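Local coordinates for protection of telomeres protein 1 (Schizosaccharomyces pombe, PDB 5USO) that binds single-stranded telomeric DNA to protect the 3' overhang of chromosome ends and regulates telomerase and telomere length, at residues Phe75-Tyr80 with Met116-Val121. The protein carries 1 engineered substitution. Sequence-based numbering, arbitrary orientation.
Sequences FYCRNY and MSIEKV
Tyr76 and Tyr80 both carry CG anti to the backbone N (chi1 175° and -180°), and these torsions send the two rings across to Glu119, whose chain bends at chi2 and offers them its carboxylate. The setting is the OB fold of a single-stranded DNA-binding domain: residues 75-80, which continue from helix 71-77 into a loop, lie beside strand 117-121, which pairs antiparallel with strand 86-96. Each phenol donates a hydrogen bond to a different carboxylate oxygen. Tyr76 OH reaches Glu119 OE1 at 2.8 Å, on the syn lone pair, whereas Tyr80 OH meets OE2 of Glu119 at 2.6 Å nearly in line with the C-O bond. Both rings are tilted well out of the carboxylate plane. A weak bond from the backbone N of Lys120 adds a second donor to OE2. Tyr80 CD2 lies 3.9 Å above the Tyr76 ring plane, offset toward its rim. Over one face of Tyr80 runs Lys120, extended beyond CG: its CE sits 3.6 Å from the ring centroid, a CH-pi contact only 11° off the normal, while NZ makes an off-centre cation-pi contact. A leucine in place of Tyr80 would probably leave Glu119 OE2 without its phenol donor and deprive the lysine chain of its aromatic platform. Deeper, where Phe31 and Leu33 of strand 31-36 adjoin, Cys77 SG packs 3.5 Å from Ile118 CG2. Lys120 NZ also donates a weak 2.8 Å hydrogen bond to the backbone O of Tyr80.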
loop_
_atom_site.group_PDB
_atom_site.type_symbol
_atom_site.label_atom_id
_atom_site.label_comp_id
_atom_site.label_asym_id
_atom_site.label_seq_id
_atom_site.Cartn_x
_atom_site.Cartn_y
_atom_site.Cartn_z
ATOM N N PHE A 75 -1.076 11.939 -10.461
ATOM C CA PHE A 75 -1.969 13.071 -10.697
ATOM C C PHE A 75 -3.376 12.776 -10.196
ATOM O O PHE A 75 -4.059 13.666 -9.675
ATOM C CB PHE A 75 -1.996 13.411 -12.188
ATOM C CG PHE A 75 -0.634 13.604 -12.790
ATOM C CD1 PHE A 75 0.378 14.215 -12.070
ATOM C CD2 PHE A 75 -0.362 13.163 -14.074
ATOM C CE1 PHE A 75 1.632 14.388 -12.620
ATOM C CE2 PHE A 75 0.892 13.334 -14.630
ATOM C CZ PHE A 75 1.890 13.946 -13.902
ATOM N N TYR A 76 -3.820 11.528 -10.333
ATOM C CA TYR A 76 -5.176 11.160 -9.947
ATOM C C TYR A 76 -5.331 11.051 -8.433
ATOM O O TYR A 76 -6.326 11.526 -7.875
ATOM C CB TYR A 76 -5.557 9.841 -10.620
ATOM C CG TYR A 76 -6.901 9.286 -10.207
ATOM C CD1 TYR A 76 -8.061 10.037 -10.355
ATOM C CD2 TYR A 76 -7.013 8.004 -9.690
ATOM C CE1 TYR A 76 -9.292 9.528 -9.986
ATOM C CE2 TYR A 76 -8.239 7.486 -9.321
ATOM C CZ TYR A 76 -9.375 8.252 -9.470
ATOM O OH TYR A 76 -10.596 7.739 -9.104
ATOM N N CYS A 77 -4.358 10.443 -7.754
ATOM C CA CYS A 77 -4.504 10.109 -6.342
ATOM C C CYS A 77 -3.998 11.189 -5.394
ATOM O O CYS A 77 -4.404 11.199 -4.227
ATOM C CB CYS A 77 -3.761 8.806 -6.032
ATOM S SG CYS A 77 -4.472 7.338 -6.806
ATOM N N ARG A 78 -3.135 12.095 -5.857
ATOM C CA ARG A 78 -2.406 12.958 -4.930
ATOM C C ARG A 78 -3.338 13.846 -4.112
ATOM O O ARG A 78 -3.020 14.177 -2.964
ATOM C CB ARG A 78 -1.383 13.806 -5.689
ATOM C CG ARG A 78 -1.971 14.725 -6.745
ATOM C CD ARG A 78 -0.881 15.392 -7.580
ATOM N NE ARG A 78 -0.085 16.352 -6.811
ATOM C CZ ARG A 78 1.166 16.157 -6.390
ATOM N NH1 ARG A 78 1.814 15.027 -6.646
ATOM N NH2 ARG A 78 1.779 17.112 -5.703
ATOM N N ASN A 79 -4.483 14.241 -4.669
ATOM C CA ASN A 79 -5.461 15.046 -3.944
ATOM C C ASN A 79 -6.784 14.302 -3.800
ATOM O O ASN A 79 -7.854 14.913 -3.789
ATOM C CB ASN A 79 -5.677 16.393 -4.634
ATOM C CG ASN A 79 -6.179 17.465 -3.681
ATOM O OD1 ASN A 79 -6.147 17.294 -2.462
ATOM N ND2 ASN A 79 -6.637 18.583 -4.233
ATOM N N TYR A 80 -6.697 12.991 -3.751
ATOM C CA TYR A 80 -7.869 12.136 -3.692
ATOM C C TYR A 80 -7.793 11.051 -2.625
ATOM O O TYR A 80 -8.688 10.927 -1.814
ATOM C CB TYR A 80 -8.038 11.522 -5.077
ATOM C CG TYR A 80 -9.198 10.589 -5.264
ATOM C CD1 TYR A 80 -10.490 10.998 -5.020
ATOM C CD2 TYR A 80 -8.998 9.306 -5.733
ATOM C CE1 TYR A 80 -11.548 10.155 -5.220
ATOM C CE2 TYR A 80 -10.055 8.452 -5.928
ATOM C CZ TYR A 80 -11.327 8.891 -5.668
ATOM O OH TYR A 80 -12.380 8.066 -5.859
ATOM N N MET A 116 -3.398 -1.573 -14.710
ATOM C CA MET A 116 -3.242 -1.226 -13.309
ATOM C C MET A 116 -4.352 -0.282 -12.866
ATOM O O MET A 116 -4.957 0.433 -13.670
ATOM C CB MET A 116 -1.888 -0.568 -13.061
ATOM C CG MET A 116 -0.713 -1.496 -13.229
ATOM S SD MET A 116 0.815 -0.762 -12.623
ATOM C CE MET A 116 0.918 0.697 -13.657
ATOM N N SER A 117 -4.611 -0.276 -11.562
ATOM C CA SER A 117 -5.629 0.612 -11.024
ATOM C C SER A 117 -5.491 0.684 -9.514
ATOM O O SER A 117 -5.024 -0.261 -8.871
ATOM C CB SER A 117 -7.041 0.143 -11.396
ATOM O OG SER A 117 -7.355 -1.085 -10.763
ATOM N N ILE A 118 -5.902 1.820 -8.964
ATOM C CA ILE A 118 -6.085 1.991 -7.529
ATOM C C ILE A 118 -7.375 2.766 -7.331
ATOM O O ILE A 118 -7.631 3.754 -8.027
ATOM C CB ILE A 118 -4.895 2.718 -6.867
ATOM C CG1 ILE A 118 -5.221 3.033 -5.402
ATOM C CG2 ILE A 118 -4.550 3.989 -7.637
ATOM C CD1 ILE A 118 -4.043 3.553 -4.602
ATOM N N GLU A 119 -8.202 2.313 -6.392
ATOM C CA GLU A 119 -9.465 2.987 -6.146
ATOM C C GLU A 119 -9.838 2.855 -4.680
ATOM O O GLU A 119 -9.409 1.930 -3.986
ATOM C CB GLU A 119 -10.585 2.428 -7.031
ATOM C CG GLU A 119 -11.853 3.272 -7.023
ATOM C CD GLU A 119 -11.584 4.736 -7.329
ATOM O OE1 GLU A 119 -10.926 5.024 -8.352
ATOM O OE2 GLU A 119 -12.020 5.597 -6.534
ATOM N N LYS A 120 -10.646 3.805 -4.220
ATOM C CA LYS A 120 -11.184 3.756 -2.871
ATOM C C LYS A 120 -12.207 2.636 -2.747
ATOM O O LYS A 120 -12.915 2.299 -3.699
ATOM C CB LYS A 120 -11.837 5.089 -2.505
ATOM C CG LYS A 120 -10.878 6.265 -2.457
ATOM C CD LYS A 120 -11.595 7.542 -2.047
ATOM C CE LYS A 120 -10.646 8.728 -2.032
ATOM N NZ LYS A 120 -11.298 9.957 -1.504
ATOM N N VAL A 121 -12.279 2.056 -1.554
ATOM C CA VAL A 121 -13.256 1.026 -1.229
ATOM C C VAL A 121 -14.086 1.529 -0.059
ATOM O O VAL A 121 -13.533 1.939 0.969
ATOM C CB VAL A 121 -12.579 -0.313 -0.883
ATOM C CG1 VAL A 121 -13.625 -1.387 -0.628
ATOM C CG2 VAL A 121 -11.637 -0.736 -2.000
#